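Local atomic coordinates of interleukin 22 (Danio rerio, PDB entry 4O6K), a protein that probably acts as a secreted helical cytokine of the IL-10 family, signalling in immunity through cell-surface receptors as its human relative does. Residues 47-52 with 136-141. Numbering follows the deposited sequence.
Sequences SCCINA and YLFESC
The disulfide C48-C141 ties the first turn of helix 47-62 to the residue just past the end of helix 130-140 in the IL-10-family helical cytokine fold, a worked example of how a covalent bond can sit within ordinary helix packing. The two helices run nearly antiparallel here, their local axes 8.7 Å apart and 157° between directions, and L90 of helix 76-93 packs on both cysteines. With chi1 at -180°, C48 points its sulfur away from its own N and across to C141 SG at 2.0 Å. Beside the bridge S140 is pressed close, its OG 3.2 Å from C48 CA, while the same hydroxyl donates back to Y136 O at 2.7 Å. That carbonyl also accepts S140 N from its other face. N51 repeats the pattern on S47 O: N51 N reaches one face, and an N-H of ND2 makes a bent bond (134°) to the other at 2.8 Å, fixing the amide so that OD1 meets the edge of the Y136 ring. A leucine in place of N51 would probably leave S47 O without its second donor and take away the carbonyl at that edge. Further along, L137 CD2 lies 3.7 Å from N51 CB and also reaches A52. At the helix start, one water bridges C48 N and S140 O.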
loop_
_atom_site.group_PDB
_atom_site.type_symbol
_atom_site.label_atom_id
_atom_site.label_comp_id
_atom_site.label_asym_id
_atom_site.label_seq_id
_atom_site.Cartn_x
_atom_site.Cartn_y
_atom_site.Cartn_z
ATOM N N SER A 47 9.301 -1.241 10.611
ATOM C CA SER A 47 7.957 -1.328 10.041
ATOM C C SER A 47 7.682 -0.313 8.930
ATOM O O SER A 47 7.043 -0.646 7.931
ATOM C CB SER A 47 6.912 -1.173 11.146
ATOM O OG SER A 47 6.881 -2.320 11.978
ATOM N N CYS A 48 8.150 0.918 9.109
ATOM C CA CYS A 48 7.960 1.962 8.104
ATOM C C CYS A 48 8.555 1.578 6.754
ATOM O O CYS A 48 7.866 1.596 5.734
ATOM C CB CYS A 48 8.568 3.284 8.577
ATOM S SG CYS A 48 8.374 4.648 7.395
ATOM N N CYS A 49 9.836 1.228 6.752
ATOM C CA CYS A 49 10.540 0.920 5.513
ATOM C C CYS A 49 10.080 -0.404 4.906
ATOM O O CYS A 49 10.127 -0.579 3.689
ATOM C CB CYS A 49 12.050 0.902 5.750
ATOM S SG CYS A 49 12.760 2.523 6.119
ATOM N N ILE A 50 9.646 -1.335 5.752
ATOM C CA ILE A 50 9.086 -2.593 5.265
ATOM C C ILE A 50 7.813 -2.336 4.467
ATOM O O ILE A 50 7.657 -2.831 3.350
ATOM C CB ILE A 50 8.775 -3.570 6.416
ATOM C CG1 ILE A 50 10.068 -4.137 7.004
ATOM C CG2 ILE A 50 7.904 -4.712 5.922
ATOM C CD1 ILE A 50 9.870 -4.888 8.303
ATOM N N ASN A 51 6.911 -1.545 5.038
ATOM C CA ASN A 51 5.664 -1.209 4.365
ATOM C C ASN A 51 5.902 -0.289 3.173
ATOM O O ASN A 51 5.149 -0.312 2.200
ATOM C CB ASN A 51 4.684 -0.560 5.345
ATOM C CG ASN A 51 4.051 -1.565 6.288
ATOM O OD1 ASN A 51 3.265 -2.415 5.869
ATOM N ND2 ASN A 51 4.389 -1.471 7.568
ATOM N N ALA A 52 6.954 0.520 3.254
ATOM C CA ALA A 52 7.326 1.406 2.158
ATOM C C ALA A 52 7.766 0.612 0.935
ATOM O O ALA A 52 7.584 1.048 -0.202
ATOM C CB ALA A 52 8.431 2.354 2.595
ATOM N N TYR A 136 -0.816 1.652 7.965
ATOM C CA TYR A 136 0.437 1.091 8.462
ATOM C C TYR A 136 1.567 2.109 8.356
ATOM O O TYR A 136 2.339 2.300 9.296
ATOM C CB TYR A 136 0.799 -0.183 7.696
ATOM C CG TYR A 136 -0.109 -1.356 7.991
ATOM C CD1 TYR A 136 -1.056 -1.291 9.007
ATOM C CD2 TYR A 136 -0.018 -2.530 7.255
ATOM C CE1 TYR A 136 -1.887 -2.361 9.280
ATOM C CE2 TYR A 136 -0.844 -3.605 7.521
ATOM C CZ TYR A 136 -1.776 -3.515 8.533
ATOM O OH TYR A 136 -2.600 -4.582 8.800
ATOM N N LEU A 137 1.654 2.753 7.197
ATOM C CA LEU A 137 2.641 3.796 6.956
ATOM C C LEU A 137 2.444 4.972 7.906
ATOM O O LEU A 137 3.402 5.471 8.491
ATOM C CB LEU A 137 2.568 4.272 5.505
ATOM C CG LEU A 137 2.979 3.228 4.466
ATOM C CD1 LEU A 137 2.545 3.653 3.074
ATOM C CD2 LEU A 137 4.480 3.000 4.517
ATOM N N PHE A 138 1.198 5.411 8.045
ATOM C CA PHE A 138 0.861 6.527 8.924
ATOM C C PHE A 138 1.394 6.316 10.340
ATOM O O PHE A 138 2.003 7.211 10.918
ATOM C CB PHE A 138 -0.659 6.730 8.964
ATOM C CG PHE A 138 -1.097 7.963 9.711
ATOM C CD1 PHE A 138 -1.262 7.938 11.088
ATOM C CD2 PHE A 138 -1.351 9.144 9.035
ATOM C CE1 PHE A 138 -1.670 9.065 11.774
ATOM C CE2 PHE A 138 -1.758 10.274 9.717
ATOM C CZ PHE A 138 -1.918 10.234 11.087
ATOM N N GLU A 139 1.166 5.130 10.892
ATOM C CA GLU A 139 1.547 4.853 12.271
ATOM C C GLU A 139 3.033 4.532 12.435
ATOM O O GLU A 139 3.671 5.000 13.376
ATOM C CB GLU A 139 0.697 3.711 12.833
ATOM C CG GLU A 139 -0.787 4.033 12.847
ATOM C CD GLU A 139 -1.545 3.289 13.926
ATOM O OE1 GLU A 139 -0.943 2.421 14.592
ATOM O OE2 GLU A 139 -2.744 3.582 14.114
ATOM N N SER A 140 3.586 3.744 11.518
ATOM C CA SER A 140 4.966 3.289 11.650
ATOM C C SER A 140 5.992 4.338 11.221
ATOM O O SER A 140 7.130 4.330 11.699
ATOM C CB SER A 140 5.178 2.009 10.841
ATOM O OG SER A 140 5.051 2.245 9.449
ATOM N N CYS A 141 5.591 5.240 10.329
ATOM C CA CYS A 141 6.492 6.281 9.841
ATOM C C CYS A 141 6.403 7.598 10.621
ATOM O O CYS A 141 6.694 8.638 10.070
ATOM C CB CYS A 141 6.256 6.566 8.352
ATOM S SG CYS A 141 6.396 5.108 7.303
HETATM O O HOH W 1 9.309 2.001 11.688
#